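Local coordinates for DUF574 domain-containing protein (Thermobifida fusca, PDB 2QE6), which is uncharacterised in detail but binds S-adenosylmethionine and is probably a methyltransferase with a Rossmann-like fold, at residues A[11-16]-A[113-118]; A[21-26]-A[214-219]; A[170-175]-A[218-223]. The protein carries 1 engineered substitution. One frame throughout, in Å; residues are numbered along the deposited sequence.

Contact 1. Residues A[11-16]-A[113-118]; sequences WPPPGL and DPMVLT
Met115, a selenomethionine here, runs its side chain up to Pro12 and Pro13, passing the ring of Trp11. Its methyl CE packs 3.5 Å from Pro12 CB and 3.9 Å from Pro13 CD, while further back its CG comes within 4.0 Å of Trp11 CZ2. The selenium passes the indole obliquely, 5.4 Å from SE to the centroid of the Trp11 six-membered ring, a Met-aromatic contact with no direct seat over the face. With CG anti to the backbone N (chi1 -162°) and the next bond extended, the chain reaches out to the prolines before it bends at SE (chi3 -75°). Thr118 CG2 meets the same indole at its edge, 4.1 Å from Trp11 CZ3. The helix that offers these side chains is 114-124, which follows strand 106-111 in the Rossmann-like methyltransferase fold; Asp113 is its N-cap, OD1 accepting from Met115 N at 2.9 Å from above the carboxylate plane. Pro12 follows a cis peptide bond, and both its CB and Pro13 CD lie over one face of the Trp11 ring near the rim. The indole is tied down at NE1 by Asp35. At the other end of the loop, Leu16 lays CD1 against the helix, 3.8 Å from Met115 CA, and CD2 against Pro114 CG. No hydrogen bond joins the two segments.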
ATOM      1  N   TRP A  11       6.222  13.015 -21.156  1.00 47.58           N
ATOM      2  CA  TRP A  11       5.687  12.229 -20.012  1.00 45.90           C
ATOM      3  C   TRP A  11       4.738  11.091 -20.415  1.00 44.19           C
ATOM      4  O   TRP A  11       3.889  11.292 -21.252  1.00 47.48           O
ATOM      5  CB  TRP A  11       4.920  13.126 -19.012  1.00 46.33           C
ATOM      6  CG  TRP A  11       4.710  12.372 -17.720  1.00 42.70           C
ATOM      7  CD1 TRP A  11       3.626  11.611 -17.361  1.00 41.98           C
ATOM      8  CD2 TRP A  11       5.674  12.220 -16.688  1.00 42.05           C
ATOM      9  NE1 TRP A  11       3.857  10.999 -16.146  1.00 39.66           N
ATOM     10  CE2 TRP A  11       5.111  11.350 -15.709  1.00 46.13           C
ATOM     11  CE3 TRP A  11       6.975  12.709 -16.502  1.00 41.67           C
ATOM     12  CZ2 TRP A  11       5.799  10.990 -14.540  1.00 36.65           C
ATOM     13  CZ3 TRP A  11       7.657  12.355 -15.331  1.00 46.36           C
ATOM     14  CH2 TRP A  11       7.069  11.495 -14.376  1.00 44.75           C
ATOM     15  N   PRO A  12       4.854   9.892 -19.807  1.00 41.09           N
ATOM     16  CA  PRO A  12       5.875   9.428 -18.875  1.00 40.66           C
ATOM     17  C   PRO A  12       7.244   9.431 -19.551  1.00 40.28           C
ATOM     18  O   PRO A  12       7.303   9.471 -20.795  1.00 40.23           O
ATOM     19  CB  PRO A  12       5.441   8.004 -18.524  1.00 38.72           C
ATOM     20  CG  PRO A  12       4.034   7.880 -18.947  1.00 40.82           C
ATOM     21  CD  PRO A  12       3.832   8.863 -20.053  1.00 43.20           C
ATOM     22  N   PRO A  13       8.334   9.432 -18.755  1.00 43.27           N
ATOM     23  CA  PRO A  13       9.642   9.668 -19.394  1.00 45.65           C
ATOM     24  C   PRO A  13      10.012   8.473 -20.274  1.00 44.81           C
ATOM     25  O   PRO A  13      10.058   7.350 -19.774  1.00 43.69           O
ATOM     26  CB  PRO A  13      10.622   9.827 -18.210  1.00 45.79           C
ATOM     27  CG  PRO A  13       9.756   9.928 -16.968  1.00 45.84           C
ATOM     28  CD  PRO A  13       8.456   9.256 -17.295  1.00 44.12           C
ATOM     29  N   PRO A  14      10.260   8.716 -21.574  1.00 44.48           N
ATOM     30  CA  PRO A  14      10.533   7.623 -22.518  1.00 44.12           C
ATOM     31  C   PRO A  14      11.724   6.743 -22.097  1.00 43.20           C
ATOM     32  O   PRO A  14      11.715   5.546 -22.369  1.00 42.10           O
ATOM     33  CB  PRO A  14      10.834   8.348 -23.830  1.00 45.59           C
ATOM     34  CG  PRO A  14      10.301   9.715 -23.664  1.00 47.43           C
ATOM     35  CD  PRO A  14      10.340  10.039 -22.219  1.00 44.71           C
ATOM     36  N   GLY A  15      12.720   7.325 -21.422  1.00 42.42           N
ATOM     37  CA  GLY A  15      13.859   6.554 -20.903  1.00 43.09           C
ATOM     38  C   GLY A  15      13.505   5.467 -19.881  1.00 43.19           C
ATOM     39  O   GLY A  15      14.347   4.643 -19.553  1.00 43.60           O
ATOM     40  N   LEU A  16      12.282   5.482 -19.345  1.00 45.15           N
ATOM     41  CA  LEU A  16      11.830   4.472 -18.356  1.00 42.45           C
ATOM     42  C   LEU A  16      10.977   3.368 -18.997  1.00 41.55           C
ATOM     43  O   LEU A  16      10.617   2.398 -18.327  1.00 36.63           O
ATOM     44  CB  LEU A  16      11.047   5.144 -17.217  1.00 43.71           C
ATOM     45  CG  LEU A  16      11.775   6.129 -16.277  1.00 47.13           C
ATOM     46  CD1 LEU A  16      10.811   6.754 -15.245  1.00 40.94           C
ATOM     47  CD2 LEU A  16      12.923   5.448 -15.561  1.00 48.90           C
ATOM     48  N   ASP A 113       9.768   1.441  -8.180  1.00 38.31           N
ATOM     49  CA  ASP A 113       9.641   2.033  -9.513  1.00 36.58           C
ATOM     50  C   ASP A 113      10.232   3.430  -9.481  1.00 35.78           C
ATOM     51  O   ASP A 113       9.695   4.266  -8.827  1.00 36.83           O
ATOM     52  CB  ASP A 113       8.144   2.102  -9.934  1.00 34.60           C
ATOM     53  CG  ASP A 113       7.956   2.371 -11.417  1.00 30.85           C
ATOM     54  OD1 ASP A 113       8.865   3.023 -12.006  1.00 35.60           O
ATOM     55  OD2 ASP A 113       6.890   1.980 -11.990  1.00 37.87           O
ATOM     56  N   PRO A 114      11.298   3.688 -10.247  1.00 36.21           N
ATOM     57  CA  PRO A 114      11.860   5.024 -10.340  1.00 35.68           C
ATOM     58  C   PRO A 114      10.903   6.103 -10.825  1.00 36.59           C
ATOM     59  O   PRO A 114      11.150   7.276 -10.573  1.00 37.14           O
ATOM     60  CB  PRO A 114      12.997   4.867 -11.340  1.00 38.37           C
ATOM     61  CG  PRO A 114      12.895   3.534 -11.900  1.00 39.85           C
ATOM     62  CD  PRO A 114      12.055   2.705 -11.044  1.00 37.98           C
HETATM   63  N   MSE A 115       9.843   5.740 -11.550  1.00 35.66           N
HETATM   64  CA  MSE A 115       8.860   6.724 -11.941  1.00 35.49           C
HETATM   65  C   MSE A 115       8.182   7.413 -10.745  1.00 35.22           C
HETATM   66  O   MSE A 115       7.779   8.566 -10.867  1.00 37.63           O
HETATM   67  CB  MSE A 115       7.785   6.154 -12.880  1.00 35.81           C
HETATM   68  CG  MSE A 115       7.039   7.278 -13.621  1.00 46.14           C
HETATM   69 SE   MSE A 115       5.666   6.531 -14.731  0.75 37.97          SE
HETATM   70  CE  MSE A 115       6.873   5.865 -16.109  1.00 37.20           C
ATOM     71  N   VAL A 116       8.062   6.722  -9.623  1.00 35.17           N
ATOM     72  CA  VAL A 116       7.449   7.276  -8.393  1.00 36.89           C
ATOM     73  C   VAL A 116       8.314   8.432  -7.885  1.00 37.37           C
ATOM     74  O   VAL A 116       7.835   9.568  -7.655  1.00 38.24           O
ATOM     75  CB  VAL A 116       7.244   6.155  -7.304  1.00 34.48           C
ATOM     76  CG1 VAL A 116       6.738   6.729  -5.972  1.00 26.22           C
ATOM     77  CG2 VAL A 116       6.284   5.093  -7.795  1.00 32.14           C
ATOM     78  N   LEU A 117       9.614   8.182  -7.791  1.00 41.09           N
ATOM     79  CA  LEU A 117      10.549   9.263  -7.434  1.00 39.47           C
ATOM     80  C   LEU A 117      10.543  10.381  -8.463  1.00 40.52           C
ATOM     81  O   LEU A 117      10.552  11.564  -8.107  1.00 39.40           O
ATOM     82  CB  LEU A 117      11.972   8.737  -7.258  1.00 39.50           C
ATOM     83  CG  LEU A 117      13.077   9.744  -6.905  1.00 43.82           C
ATOM     84  CD1 LEU A 117      12.686  10.710  -5.745  1.00 39.24           C
ATOM     85  CD2 LEU A 117      14.405   9.007  -6.621  1.00 41.21           C
ATOM     86  N   THR A 118      10.538  10.027  -9.746  1.00 39.30           N
ATOM     87  CA  THR A 118      10.590  11.051 -10.765  1.00 40.21           C
ATOM     88  C   THR A 118       9.368  11.973 -10.754  1.00 39.87           C
ATOM     89  O   THR A 118       9.506  13.180 -10.916  1.00 36.22           O
ATOM     90  CB  THR A 118      10.810  10.454 -12.166  1.00 40.17           C
ATOM     91  OG1 THR A 118      11.937   9.583 -12.103  1.00 36.37           O
ATOM     92  CG2 THR A 118      11.098  11.566 -13.180  1.00 30.78           C
TER

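Contact 2. Residues A[21-26]-A[214-219]; sequences PTIARV and ENLGEG. Engineered in segment 21-26: Val26 (natural residue Ala). With SAM (S-adenosylmethionine), chain F.
Pro21 begins the contact by resting its ring on Leu216, with CB 4.0 Å from Leu216 CD2 and CG also close to the Asn215 carbonyl. The same leucine methyl, CD2, sits 3.7 Å from Pro21 O, so it touches the backbone as well as the ring. One residue on, Thr22 turns its side chain away from 214-219 and offers only backbone: its carbonyl carbon touches that CD2. Thr22 is the N-cap of helix 23-30, its OG1 accepting from Arg25 N at 3.2 Å and also hydrogen-bonded to Asp113, while its CG2 lies over the centre of one face of the Arg25 guanidinium. Ile23 then faces two ways. Its CG1 packs 3.8 Å from Leu216 CD1; with CG1 anti to the carbonyl carbon (chi1 -63°), CG2 falls anti to the backbone N and reaches 3.5 Å from C5' of the S-adenosylmethionine; CD1 extends toward C8 of the adenine. The isoleucine thus stands between the cofactor and the leucine. Ala24 continues the pocket wall, its CB 3.1 Å from the ribose O3'. Val26, an engineered replacement for the natural alanine, points its CB toward 214-219 but adds little.

Leu216 is the last residue of helix 203-216, and Gly217 after it has a positive phi of 104°, at which a side chain would jam against the preceding carbonyl O. The start of helix 23-30 is therefore set against the end of helix 203-216, with helix 38-48 alongside: Asp40 touches Pro21, Arg25 and Val26, and Leu43 touches Asn215. Helix 203-216 itself follows strand 191-197 of the central sheet.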
ATOM      1  N   PRO A  21       5.890  -4.229 -18.329  1.00 37.85           N
ATOM      2  CA  PRO A  21       5.053  -3.560 -17.324  1.00 38.17           C
ATOM      3  C   PRO A  21       5.721  -3.476 -15.972  1.00 37.39           C
ATOM      4  O   PRO A  21       6.590  -4.288 -15.676  1.00 38.48           O
ATOM      5  CB  PRO A  21       3.819  -4.459 -17.236  1.00 41.03           C
ATOM      6  CG  PRO A  21       4.298  -5.811 -17.610  1.00 39.77           C
ATOM      7  CD  PRO A  21       5.387  -5.566 -18.683  1.00 39.26           C
ATOM      8  N   THR A  22       5.309  -2.527 -15.141  1.00 36.08           N
ATOM      9  CA  THR A  22       5.704  -2.526 -13.721  1.00 34.41           C
ATOM     10  C   THR A  22       4.444  -2.527 -12.850  1.00 35.89           C
ATOM     11  O   THR A  22       3.366  -2.100 -13.285  1.00 36.79           O
ATOM     12  CB  THR A  22       6.545  -1.320 -13.338  1.00 36.04           C
ATOM     13  OG1 THR A  22       5.688  -0.199 -13.116  1.00 33.35           O
ATOM     14  CG2 THR A  22       7.578  -0.949 -14.439  1.00 30.15           C
ATOM     15  N   ILE A  23       4.605  -2.932 -11.597  1.00 37.68           N
ATOM     16  CA  ILE A  23       3.495  -2.966 -10.629  1.00 36.72           C
ATOM     17  C   ILE A  23       2.876  -1.609 -10.440  1.00 36.59           C
ATOM     18  O   ILE A  23       1.656  -1.459 -10.551  1.00 39.23           O
ATOM     19  CB  ILE A  23       3.906  -3.563  -9.247  1.00 37.94           C
ATOM     20  CG1 ILE A  23       4.334  -5.053  -9.401  1.00 36.37           C
ATOM     21  CG2 ILE A  23       2.702  -3.478  -8.304  1.00 36.40           C
ATOM     22  CD1 ILE A  23       5.237  -5.666  -8.209  1.00 33.23           C
ATOM     23  N   ALA A  24       3.701  -0.607 -10.200  1.00 34.64           N
ATOM     24  CA  ALA A  24       3.169   0.738  -9.972  1.00 31.97           C
ATOM     25  C   ALA A  24       2.347   1.243 -11.144  1.00 32.02           C
ATOM     26  O   ALA A  24       1.275   1.807 -10.947  1.00 34.36           O
ATOM     27  CB  ALA A  24       4.308   1.737  -9.649  1.00 30.97           C
ATOM     28  N   ARG A  25       2.870   1.059 -12.360  1.00 33.89           N
ATOM     29  CA  ARG A  25       2.237   1.554 -13.571  1.00 33.52           C
ATOM     30  C   ARG A  25       0.976   0.840 -13.950  1.00 32.60           C
ATOM     31  O   ARG A  25       0.015   1.458 -14.403  1.00 28.50           O
ATOM     32  CB  ARG A  25       3.223   1.534 -14.732  1.00 37.18           C
ATOM     33  CG  ARG A  25       4.382   2.465 -14.506  1.00 28.98           C
ATOM     34  CD  ARG A  25       5.538   2.136 -15.444  1.00 36.06           C
ATOM     35  NE  ARG A  25       6.829   2.510 -14.864  1.00 40.75           N
ATOM     36  CZ  ARG A  25       7.998   2.311 -15.459  1.00 44.18           C
ATOM     37  NH1 ARG A  25       8.059   1.718 -16.650  1.00 39.85           N
ATOM     38  NH2 ARG A  25       9.114   2.709 -14.855  1.00 34.09           N
ATOM     39  N   VAL A  26       0.937  -0.478 -13.769  1.00 33.25           N
ATOM     40  CA  VAL A  26      -0.277  -1.193 -13.982  1.00 32.67           C
ATOM     41  C   VAL A  26      -1.430  -0.804 -13.021  1.00 36.48           C
ATOM     42  O   VAL A  26      -2.595  -0.585 -13.431  1.00 32.25           O
ATOM     43  CB  VAL A  26      -0.004  -2.683 -13.921  1.00 31.81           C
ATOM     44  CG1 VAL A  26      -1.321  -3.419 -14.045  1.00 37.78           C
ATOM     45  CG2 VAL A  26       0.974  -3.094 -15.097  1.00 30.03           C
ATOM     46  N   GLU A 214       3.083 -14.232 -12.760  1.00 36.85           N
ATOM     47  CA  GLU A 214       3.677 -14.552 -14.058  1.00 33.94           C
ATOM     48  C   GLU A 214       4.123 -13.305 -14.808  1.00 37.76           C
ATOM     49  O   GLU A 214       5.131 -13.319 -15.515  1.00 39.90           O
ATOM     50  CB  GLU A 214       2.690 -15.313 -14.909  1.00 34.01           C
ATOM     51  CG  GLU A 214       2.358 -16.708 -14.385  1.00 32.61           C
ATOM     52  CD  GLU A 214       3.495 -17.661 -14.437  1.00 39.51           C
ATOM     53  OE1 GLU A 214       4.482 -17.375 -15.121  1.00 41.10           O
ATOM     54  OE2 GLU A 214       3.399 -18.729 -13.815  1.00 30.27           O
ATOM     55  N   ASN A 215       3.369 -12.237 -14.679  1.00 35.52           N
ATOM     56  CA  ASN A 215       3.605 -11.025 -15.498  1.00 36.56           C
ATOM     57  C   ASN A 215       4.404  -9.955 -14.788  1.00 36.68           C
ATOM     58  O   ASN A 215       5.035  -9.125 -15.426  1.00 37.12           O
ATOM     59  CB  ASN A 215       2.269 -10.494 -16.000  1.00 37.10           C
ATOM     60  CG  ASN A 215       1.662 -11.398 -17.023  1.00 39.89           C
ATOM     61  OD1 ASN A 215       2.064 -11.359 -18.163  1.00 43.31           O
ATOM     62  ND2 ASN A 215       0.732 -12.246 -16.630  1.00 35.08           N
ATOM     63  N   LEU A 216       4.362  -9.959 -13.463  1.00 38.57           N
ATOM     64  CA  LEU A 216       5.013  -8.915 -12.655  1.00 36.39           C
ATOM     65  C   LEU A 216       6.038  -9.465 -11.613  1.00 37.07           C
ATOM     66  O   LEU A 216       6.728  -8.689 -10.974  1.00 38.34           O
ATOM     67  CB  LEU A 216       3.983  -7.988 -12.000  1.00 38.16           C
ATOM     68  CG  LEU A 216       3.155  -7.100 -12.916  1.00 38.27           C
ATOM     69  CD1 LEU A 216       2.026  -6.399 -12.169  1.00 40.42           C
ATOM     70  CD2 LEU A 216       4.080  -6.123 -13.641  1.00 33.19           C
ATOM     71  N   GLY A 217       6.198 -10.789 -11.499  1.00 35.10           N
ATOM     72  CA  GLY A 217       7.293 -11.361 -10.727  1.00 35.46           C
ATOM     73  C   GLY A 217       6.914 -11.915  -9.372  1.00 34.57           C
ATOM     74  O   GLY A 217       7.574 -12.817  -8.875  1.00 36.39           O
ATOM     75  N   GLU A 218       5.898 -11.333  -8.750  1.00 37.22           N
ATOM     76  CA  GLU A 218       5.431 -11.706  -7.413  1.00 40.93           C
ATOM     77  C   GLU A 218       3.924 -11.556  -7.364  1.00 42.39           C
ATOM     78  O   GLU A 218       3.395 -10.676  -8.029  1.00 43.10           O
ATOM     79  CB  GLU A 218       6.025 -10.755  -6.372  1.00 40.54           C
ATOM     80  CG  GLU A 218       7.560 -10.769  -6.262  1.00 38.71           C
ATOM     81  CD  GLU A 218       8.076 -12.051  -5.661  1.00 42.42           C
ATOM     82  OE1 GLU A 218       7.234 -12.860  -5.201  1.00 41.34           O
ATOM     83  OE2 GLU A 218       9.317 -12.271  -5.714  1.00 44.28           O
ATOM     84  N   GLY A 219       3.239 -12.390  -6.577  1.00 40.07           N
ATOM     85  CA  GLY A 219       1.759 -12.254  -6.405  1.00 39.99           C
ATOM     86  C   GLY A 219       1.196 -13.385  -5.585  1.00 36.85           C
ATOM     87  O   GLY A 219       1.231 -14.526  -6.004  1.00 39.95           O
TER
HETATM   88  N   SAM F 400       0.449   1.300  -1.782  1.00 28.40           N
HETATM   89  CA  SAM F 400      -0.335   1.801  -2.979  1.00 30.21           C
HETATM   90  C   SAM F 400      -1.806   1.524  -2.764  1.00 31.01           C
HETATM   91  O   SAM F 400      -2.653   2.229  -3.302  1.00 31.59           O
HETATM   92  OXT SAM F 400      -2.164   0.566  -2.067  1.00 28.67           O
HETATM   93  CB  SAM F 400       0.033   1.183  -4.342  1.00 27.39           C
HETATM   94  CG  SAM F 400      -0.226  -0.325  -4.491  1.00 28.67           C
HETATM   95  SD  SAM F 400       0.398  -1.091  -6.024  1.00 14.44           S
HETATM   96  CE  SAM F 400       1.082   0.425  -6.736  1.00 42.41           C
HETATM   97  C5' SAM F 400       1.918  -1.748  -5.307  1.00 31.89           C
HETATM   98  C4' SAM F 400       3.174  -0.876  -5.175  1.00 30.30           C
HETATM   99  O4' SAM F 400       4.144  -1.561  -4.376  1.00 27.71           O
HETATM  100  C3' SAM F 400       3.874  -0.578  -6.511  1.00 32.41           C
HETATM  101  O3' SAM F 400       4.102   0.811  -6.673  1.00 30.91           O
HETATM  102  C2' SAM F 400       5.176  -1.364  -6.499  1.00 33.81           C
HETATM  103  O2' SAM F 400       6.218  -0.817  -7.316  1.00 31.21           O
HETATM  104  C1' SAM F 400       5.430  -1.407  -4.996  1.00 29.72           C
HETATM  105  N9  SAM F 400       6.302  -2.534  -4.659  1.00 29.41           N
HETATM  106  C8  SAM F 400       6.077  -3.901  -4.815  1.00 33.38           C
HETATM  107  N7  SAM F 400       7.164  -4.571  -4.353  1.00 31.49           N
HETATM  108  C5  SAM F 400       8.061  -3.642  -3.893  1.00 32.06           C
HETATM  109  C6  SAM F 400       9.323  -3.782  -3.296  1.00 23.54           C
HETATM  110  N6  SAM F 400       9.853  -5.025  -3.127  1.00 27.93           N
HETATM  111  N1  SAM F 400       9.986  -2.624  -2.926  1.00 31.12           N
HETATM  112  C2  SAM F 400       9.431  -1.343  -3.124  1.00 26.56           C
HETATM  113  N3  SAM F 400       8.183  -1.207  -3.725  1.00 27.77           N
HETATM  114  C4  SAM F 400       7.523  -2.357  -4.084  1.00 34.31           C

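Contact 3. Residues A[170-175]-A[218-223]; sequences LSPDVV and EGWART
Pro172 and Ser171 lie on one face of the Trp220 indole. Pro172 CD is almost directly over the six-membered ring, 3.4 Å from its centroid, and Ser171 CA is over the five-membered ring, 3.8 Å from that centroid but displaced toward the rim; both are CH-pi contacts. Beside the indole, the guanidinium of Arg222 grips the carbonyl of Leu170 end-on, NH1 at 3.0 Å and NH2 at 2.8 Å from Leu170 O. The acceptor lies nearly in the guanidinium plane; NH1 arrives in the carbonyl plane, NH2 tilted from it. Val175 CG2 lies over the centre of one face of that guanidinium, 4.0 Å above its plane, and this cover and the end-on pair together limit the rotation of the buried Arg222 group.

These are two loops of the class I methyltransferase fold: 170-175 follows strand 160-163 and leads into helix 175-185, while 218-223 links helices 203-216 and 224-229. Ser171 O accepts from both Val174 N and Val175 N, fixing the turn that carries Pro172 to the ring and Val175 to the arginine.

The indole is steered by Glu218, whose OE1 takes Trp220 NE1 at 2.8 Å in the ring plane and nearly straight, at 168°. Glu218 bends at chi2 to reach it. With Trp220 replaced by alanine, Pro172 CD and Ser171 CA would probably lose the aromatic face they rest on and Glu218 OE1 its indole N-H. Arg222 gets to Leu170 by running extended from CG to NE, its backbone bonded to Leu197 and Asp199, while Trp220 is backbone-bonded to His168. The Leu170 side chain packs on Val178 and Val179 of helix 175-185 and comes about 5 Å from the S-adenosylmethionine.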
ATOM      1  N   LEU A 170       5.099  -9.811  -1.365  1.00 37.10           N
ATOM      2  CA  LEU A 170       6.134 -10.413  -0.511  1.00 35.63           C
ATOM      3  C   LEU A 170       5.940 -11.915  -0.533  1.00 33.74           C
ATOM      4  O   LEU A 170       4.911 -12.413  -0.126  1.00 35.64           O
ATOM      5  CB  LEU A 170       6.073  -9.895   0.944  1.00 37.55           C
ATOM      6  CG  LEU A 170       6.284  -8.374   1.158  1.00 37.27           C
ATOM      7  CD1 LEU A 170       6.171  -7.956   2.637  1.00 38.87           C
ATOM      8  CD2 LEU A 170       7.615  -7.938   0.593  1.00 32.80           C
ATOM      9  N   SER A 171       6.957 -12.629  -0.961  1.00 35.71           N
ATOM     10  CA  SER A 171       6.834 -14.078  -1.125  1.00 36.00           C
ATOM     11  C   SER A 171       6.840 -14.756   0.208  1.00 36.06           C
ATOM     12  O   SER A 171       7.307 -14.176   1.196  1.00 35.01           O
ATOM     13  CB  SER A 171       7.985 -14.635  -1.985  1.00 36.84           C
ATOM     14  OG  SER A 171       9.241 -14.351  -1.427  1.00 44.73           O
ATOM     15  N   PRO A 172       6.346 -16.007   0.246  1.00 39.25           N
ATOM     16  CA  PRO A 172       6.434 -16.807   1.430  1.00 37.08           C
ATOM     17  C   PRO A 172       7.840 -16.914   2.037  1.00 40.41           C
ATOM     18  O   PRO A 172       7.965 -17.069   3.250  1.00 39.39           O
ATOM     19  CB  PRO A 172       5.983 -18.194   0.935  1.00 38.15           C
ATOM     20  CG  PRO A 172       5.031 -17.910  -0.071  1.00 40.42           C
ATOM     21  CD  PRO A 172       5.603 -16.724  -0.811  1.00 37.87           C
ATOM     22  N   ASP A 173       8.883 -16.877   1.216  1.00 41.51           N
ATOM     23  CA  ASP A 173      10.228 -17.068   1.771  1.00 41.03           C
ATOM     24  C   ASP A 173      10.825 -15.825   2.417  1.00 38.74           C
ATOM     25  O   ASP A 173      11.728 -15.946   3.223  1.00 38.98           O
ATOM     26  CB  ASP A 173      11.201 -17.750   0.799  1.00 45.89           C
ATOM     27  CG  ASP A 173      11.245 -17.134  -0.559  1.00 57.55           C
ATOM     28  OD1 ASP A 173      10.966 -15.932  -0.717  1.00 76.56           O
ATOM     29  OD2 ASP A 173      11.581 -17.889  -1.497  1.00 79.69           O
ATOM     30  N   VAL A 174      10.287 -14.646   2.125  1.00 35.91           N
ATOM     31  CA  VAL A 174      10.803 -13.425   2.726  1.00 36.27           C
ATOM     32  C   VAL A 174       9.817 -12.725   3.678  1.00 35.62           C
ATOM     33  O   VAL A 174      10.259 -11.930   4.489  1.00 36.79           O
ATOM     34  CB  VAL A 174      11.252 -12.414   1.674  1.00 37.88           C
ATOM     35  CG1 VAL A 174      12.208 -13.056   0.685  1.00 40.04           C
ATOM     36  CG2 VAL A 174      10.044 -11.748   1.015  1.00 37.64           C
ATOM     37  N   VAL A 175       8.511 -13.022   3.597  1.00 33.99           N
ATOM     38  CA  VAL A 175       7.501 -12.202   4.281  1.00 35.08           C
ATOM     39  C   VAL A 175       7.702 -12.092   5.807  1.00 36.51           C
ATOM     40  O   VAL A 175       7.618 -10.991   6.371  1.00 35.23           O
ATOM     41  CB  VAL A 175       6.059 -12.658   3.947  1.00 33.20           C
ATOM     42  CG1 VAL A 175       5.757 -14.080   4.554  1.00 30.99           C
ATOM     43  CG2 VAL A 175       5.051 -11.610   4.418  1.00 34.95           C
ATOM     44  N   GLU A 218       5.898 -11.333  -8.750  1.00 37.22           N
ATOM     45  CA  GLU A 218       5.431 -11.706  -7.413  1.00 40.93           C
ATOM     46  C   GLU A 218       3.924 -11.556  -7.364  1.00 42.39           C
ATOM     47  O   GLU A 218       3.395 -10.676  -8.029  1.00 43.10           O
ATOM     48  CB  GLU A 218       6.025 -10.755  -6.372  1.00 40.54           C
ATOM     49  CG  GLU A 218       7.560 -10.769  -6.262  1.00 38.71           C
ATOM     50  CD  GLU A 218       8.076 -12.051  -5.661  1.00 42.42           C
ATOM     51  OE1 GLU A 218       7.234 -12.860  -5.201  1.00 41.34           O
ATOM     52  OE2 GLU A 218       9.317 -12.271  -5.714  1.00 44.28           O
ATOM     53  N   GLY A 219       3.239 -12.390  -6.577  1.00 40.07           N
ATOM     54  CA  GLY A 219       1.759 -12.254  -6.405  1.00 39.99           C
ATOM     55  C   GLY A 219       1.196 -13.385  -5.585  1.00 36.85           C
ATOM     56  O   GLY A 219       1.231 -14.526  -6.004  1.00 39.95           O
ATOM     57  N   TRP A 220       0.819 -13.082  -4.345  1.00 38.88           N
ATOM     58  CA  TRP A 220       0.572 -14.145  -3.356  1.00 37.77           C
ATOM     59  C   TRP A 220      -0.741 -13.803  -2.652  1.00 38.49           C
ATOM     60  O   TRP A 220      -0.808 -12.838  -1.919  1.00 42.54           O
ATOM     61  CB  TRP A 220       1.755 -14.232  -2.364  1.00 37.54           C
ATOM     62  CG  TRP A 220       3.028 -14.374  -3.042  1.00 32.46           C
ATOM     63  CD1 TRP A 220       3.888 -13.391  -3.430  1.00 34.17           C
ATOM     64  CD2 TRP A 220       3.601 -15.594  -3.468  1.00 35.33           C
ATOM     65  NE1 TRP A 220       4.968 -13.933  -4.066  1.00 42.12           N
ATOM     66  CE2 TRP A 220       4.811 -15.287  -4.116  1.00 30.50           C
ATOM     67  CE3 TRP A 220       3.191 -16.914  -3.386  1.00 32.77           C
ATOM     68  CZ2 TRP A 220       5.627 -16.258  -4.662  1.00 37.74           C
ATOM     69  CZ3 TRP A 220       4.019 -17.892  -3.935  1.00 41.04           C
ATOM     70  CH2 TRP A 220       5.223 -17.533  -4.570  1.00 31.57           C
ATOM     71  N   ALA A 221      -1.798 -14.545  -2.938  1.00 38.81           N
ATOM     72  CA  ALA A 221      -3.069 -14.330  -2.240  1.00 38.33           C
ATOM     73  C   ALA A 221      -3.012 -15.052  -0.887  1.00 39.51           C
ATOM     74  O   ALA A 221      -2.817 -16.274  -0.833  1.00 40.00           O
ATOM     75  CB  ALA A 221      -4.249 -14.849  -3.108  1.00 36.93           C
ATOM     76  N   ARG A 222      -3.193 -14.323   0.204  1.00 34.22           N
ATOM     77  CA  ARG A 222      -3.086 -14.928   1.550  1.00 34.20           C
ATOM     78  C   ARG A 222      -4.468 -15.078   2.162  1.00 34.76           C
ATOM     79  O   ARG A 222      -5.321 -14.232   1.965  1.00 33.83           O
ATOM     80  CB  ARG A 222      -2.150 -14.118   2.466  1.00 34.93           C
ATOM     81  CG  ARG A 222      -0.713 -14.307   2.113  1.00 35.44           C
ATOM     82  CD  ARG A 222       0.315 -13.674   3.071  1.00 32.14           C
ATOM     83  NE  ARG A 222       1.652 -14.183   2.710  1.00 34.94           N
ATOM     84  CZ  ARG A 222       2.507 -13.649   1.834  1.00 36.51           C
ATOM     85  NH1 ARG A 222       2.290 -12.459   1.259  1.00 35.07           N
ATOM     86  NH2 ARG A 222       3.641 -14.287   1.590  1.00 33.93           N
ATOM     87  N   THR A 223      -4.707 -16.174   2.853  1.00 33.31           N
ATOM     88  CA  THR A 223      -5.950 -16.314   3.610  1.00 35.27           C
ATOM     89  C   THR A 223      -6.106 -15.209   4.661  1.00 34.35           C
ATOM     90  O   THR A 223      -5.131 -14.593   5.046  1.00 36.71           O
ATOM     91  CB  THR A 223      -6.033 -17.635   4.332  1.00 33.70           C
ATOM     92  OG1 THR A 223      -5.050 -17.655   5.368  1.00 36.22           O
ATOM     93  CG2 THR A 223      -5.813 -18.814   3.375  1.00 37.35           C
TER

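In the fold
The first segments of contacts 1 and 2 come from the N-terminal stretch, and their partners lie far downstream, so the two interleave along the chain; contact 3 starts only after contact 1 has closed. Contacts 1 and 2 have centres about 15 Å apart and meet directly, Asp113 OD1 forming a salt bridge with Arg25 NH2 at 2.9 Å. Contacts 2 and 3, about 14 Å apart, share Glu218 and Gly219. Contacts 1 and 3 lie about 27 Å apart and do not touch. The series thus runs from helix 114-124, past helix 23-30 beside the cofactor, to the loops that follow strand 160-163 and helix 203-216, placing the start of helix 23-30 against the S-adenosylmethionine.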